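Benzoylformate Decarboxylase (Polynucleobacter necessarius, PDB 4K9Q) probably catalyses the thiamine diphosphate- and magnesium-dependent decarboxylation of benzoylformate. Local coordinates at residues V65-T71 / L92-Q98. Residues are numbered along the deposited sequence; the frame is centred on the assembly and turned at random.
Sequences VIVNIHT and LIITAGQ. With TPP (thiamine diphosphate), chain D.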
loop_
_atom_site.group_PDB
_atom_site.type_symbol
_atom_site.label_atom_id
_atom_site.label_comp_id
_atom_site.label_asym_id
_atom_site.label_seq_id
_atom_site.Cartn_x
_atom_site.Cartn_y
_atom_site.Cartn_z
ATOM N N VAL A 65 10.582 17.004 -16.686
ATOM C CA VAL A 65 12.013 16.988 -16.455
ATOM C C VAL A 65 12.280 15.658 -15.752
ATOM O O VAL A 65 11.439 15.184 -14.990
ATOM C CB VAL A 65 12.450 18.168 -15.562
ATOM C CG1 VAL A 65 13.923 18.008 -15.157
ATOM C CG2 VAL A 65 12.221 19.502 -16.289
ATOM N N ILE A 66 13.415 15.031 -16.037
ATOM C CA ILE A 66 13.770 13.785 -15.368
ATOM C C ILE A 66 14.555 14.061 -14.091
ATOM O O ILE A 66 15.475 14.878 -14.081
ATOM C CB ILE A 66 14.598 12.871 -16.278
ATOM C CG1 ILE A 66 13.733 12.388 -17.447
ATOM C CG2 ILE A 66 15.134 11.689 -15.490
ATOM C CD1 ILE A 66 14.513 11.639 -18.475
ATOM N N VAL A 67 14.153 13.397 -13.013
ATOM C CA VAL A 67 14.903 13.365 -11.771
ATOM C C VAL A 67 15.598 12.000 -11.729
ATOM O O VAL A 67 14.982 10.979 -12.009
ATOM C CB VAL A 67 13.954 13.533 -10.555
ATOM C CG1 VAL A 67 14.635 13.101 -9.254
ATOM C CG2 VAL A 67 13.468 14.981 -10.457
ATOM N N ASN A 68 16.887 11.977 -11.415
ATOM C CA ASN A 68 17.611 10.713 -11.295
ATOM C C ASN A 68 18.290 10.690 -9.934
ATOM O O ASN A 68 19.219 11.463 -9.684
ATOM C CB ASN A 68 18.636 10.565 -12.424
ATOM C CG ASN A 68 19.298 9.193 -12.449
ATOM O OD1 ASN A 68 20.528 9.091 -12.442
ATOM N ND2 ASN A 68 18.490 8.134 -12.496
ATOM N N ILE A 69 17.804 9.824 -9.048
ATOM C CA ILE A 69 18.337 9.751 -7.697
ATOM C C ILE A 69 18.668 8.319 -7.298
ATOM O O ILE A 69 18.383 7.371 -8.039
ATOM C CB ILE A 69 17.398 10.431 -6.684
ATOM C CG1 ILE A 69 16.015 9.765 -6.686
ATOM C CG2 ILE A 69 17.285 11.932 -6.987
ATOM C CD1 ILE A 69 14.976 10.555 -5.886
ATOM N N HIS A 70 19.280 8.172 -6.130
ATOM C CA HIS A 70 19.954 6.928 -5.789
ATOM C C HIS A 70 19.097 6.017 -4.925
ATOM O O HIS A 70 19.050 6.173 -3.712
ATOM C CB HIS A 70 21.258 7.223 -5.057
ATOM C CG HIS A 70 22.013 5.994 -4.648
ATOM N ND1 HIS A 70 22.421 5.034 -5.551
ATOM C CD2 HIS A 70 22.440 5.577 -3.433
ATOM C CE1 HIS A 70 23.073 4.081 -4.908
ATOM N NE2 HIS A 70 23.107 4.393 -3.623
ATOM N N THR A 71 18.457 5.048 -5.571
ATOM C CA THR A 71 17.698 4.000 -4.892
ATOM C C THR A 71 16.784 4.528 -3.759
ATOM O O THR A 71 16.244 5.635 -3.862
ATOM C CB THR A 71 18.633 2.809 -4.507
ATOM O OG1 THR A 71 17.862 1.707 -4.006
ATOM C CG2 THR A 71 19.714 3.213 -3.491
ATOM N N LEU A 92 6.761 15.622 -13.344
ATOM C CA LEU A 92 8.127 15.114 -13.228
ATOM C C LEU A 92 8.174 13.611 -13.459
ATOM O O LEU A 92 7.266 12.875 -13.045
ATOM C CB LEU A 92 8.694 15.416 -11.840
ATOM C CG LEU A 92 8.774 16.876 -11.448
ATOM C CD1 LEU A 92 9.447 16.975 -10.073
ATOM C CD2 LEU A 92 9.561 17.669 -12.524
ATOM N N ILE A 93 9.230 13.156 -14.125
ATOM C CA ILE A 93 9.489 11.727 -14.217
ATOM C C ILE A 93 10.598 11.388 -13.229
ATOM O O ILE A 93 11.786 11.654 -13.485
ATOM C CB ILE A 93 9.856 11.314 -15.650
ATOM C CG1 ILE A 93 8.685 11.635 -16.585
ATOM C CG2 ILE A 93 10.200 9.820 -15.706
ATOM C CD1 ILE A 93 8.980 11.385 -18.057
ATOM N N ILE A 94 10.201 10.838 -12.084
ATOM C CA ILE A 94 11.158 10.511 -11.033
ATOM C C ILE A 94 11.762 9.144 -11.304
ATOM O O ILE A 94 11.045 8.144 -11.362
ATOM C CB ILE A 94 10.511 10.481 -9.632
ATOM C CG1 ILE A 94 9.685 11.751 -9.341
ATOM C CG2 ILE A 94 11.599 10.246 -8.569
ATOM C CD1 ILE A 94 10.459 13.045 -9.356
ATOM N N THR A 95 13.078 9.084 -11.481
ATOM C CA THR A 95 13.729 7.795 -11.665
ATOM C C THR A 95 14.729 7.546 -10.551
ATOM O O THR A 95 15.427 8.457 -10.122
ATOM C CB THR A 95 14.430 7.675 -13.033
ATOM O OG1 THR A 95 15.600 8.507 -13.064
ATOM C CG2 THR A 95 13.483 8.092 -14.143
ATOM N N ALA A 96 14.765 6.319 -10.052
ATOM C CA ALA A 96 15.807 5.933 -9.111
ATOM C C ALA A 96 16.425 4.620 -9.558
ATOM O O ALA A 96 15.712 3.694 -9.939
ATOM C CB ALA A 96 15.243 5.787 -7.710
ATOM N N GLY A 97 17.750 4.532 -9.512
ATOM C CA GLY A 97 18.404 3.267 -9.769
ATOM C C GLY A 97 17.989 2.254 -8.722
ATOM O O GLY A 97 17.580 2.605 -7.611
ATOM N N GLN A 98 18.087 0.989 -9.093
ATOM C CA GLN A 98 17.762 -0.136 -8.237
ATOM C C GLN A 98 18.932 -1.112 -8.330
ATOM O O GLN A 98 19.693 -1.083 -9.315
ATOM C CB GLN A 98 16.472 -0.790 -8.745
ATOM C CG GLN A 98 16.078 -2.134 -8.103
ATOM C CD GLN A 98 15.767 -2.011 -6.611
ATOM O OE1 GLN A 98 16.675 -1.806 -5.800
ATOM N NE2 GLN A 98 14.486 -2.140 -6.246
HETATM N "N1'" TPP D . 22.510 9.897 -2.023
HETATM C "C2'" TPP D . 22.260 9.283 -0.806
HETATM C CM2 TPP D . 21.210 9.826 0.117
HETATM N "N3'" TPP D . 22.957 8.151 -0.427
HETATM C "C4'" TPP D . 23.917 7.629 -1.259
HETATM N "N4'" TPP D . 24.574 6.531 -0.895
HETATM C "C5'" TPP D . 24.202 8.261 -2.470
HETATM C "C6'" TPP D . 23.486 9.390 -2.867
HETATM C "C7'" TPP D . 25.253 7.688 -3.384
HETATM N N3 TPP D . 26.641 7.825 -2.962
HETATM C C2 TPP D . 27.392 6.814 -2.385
HETATM S S1 TPP D . 28.911 7.232 -2.049
HETATM C C5 TPP D . 28.674 8.718 -2.638
HETATM C C4 TPP D . 27.392 8.945 -3.130
HETATM C CM4 TPP D . 26.894 10.235 -3.733
HETATM C C6 TPP D . 29.860 9.640 -2.617
HETATM C C7 TPP D . 30.403 9.969 -1.236
HETATM O O7 TPP D . 31.314 11.023 -1.446
HETATM P PA TPP D . 32.193 11.630 -0.244
HETATM O O1A TPP D . 31.325 11.760 0.974
HETATM O O2A TPP D . 32.774 12.949 -0.643
HETATM O O3A TPP D . 33.252 10.469 0.092
HETATM P PB TPP D . 34.519 9.990 -0.775
HETATM O O1B TPP D . 34.065 8.806 -1.566
HETATM O O2B TPP D . 35.582 9.600 0.227
HETATM O O3B TPP D . 34.979 11.069 -1.703
#
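Thr95 turns its hydroxyl back onto the neighbouring strand: with OG1 between its own backbone N and carbonyl carbon (chi1 71°), the OG1 donates to Val67 O at 2.8 Å, an oxygen that also accepts from Thr95 N, 2.7 Å away. The same OG1 accepts from Asn68 ND2 at 3.0 Å, nearly straight (164°) and close to the amide plane, so two bonds fix the hydroxyl. Threonine suits this buried place because its hydroxyl can donate and accept at once, asparagine because its amide N-H can reach across to that oxygen. On the face of Val67 and Ile69 the packing is apolar. Ile94 bends at chi2 (-61°), bringing CD1 alongside Val67, 3.7 Å from its CB, while helix 47-61 covers the valine. Beyond it, the short Ala96 side chain gives CB, 4.2 Å from Ile69 CG1, as its whole contribution to this apolar face. Backbone bonds from Ile93 N to Val65 O through Gly97 N to Ile69 O join the strands in parallel register. Farther along, His70 lays CD2 3.3 Å from C4' of the cofactor's aminopyrimidine, and ND1 is hydrogen-bonded to Glu28. These are adjacent central strands of the parallel 2-1-3-4-6-5 sheet of the N-terminal, pyrimidine-binding domain of thiamine diphosphate enzymes, whose cofactor is also held by the second subunit.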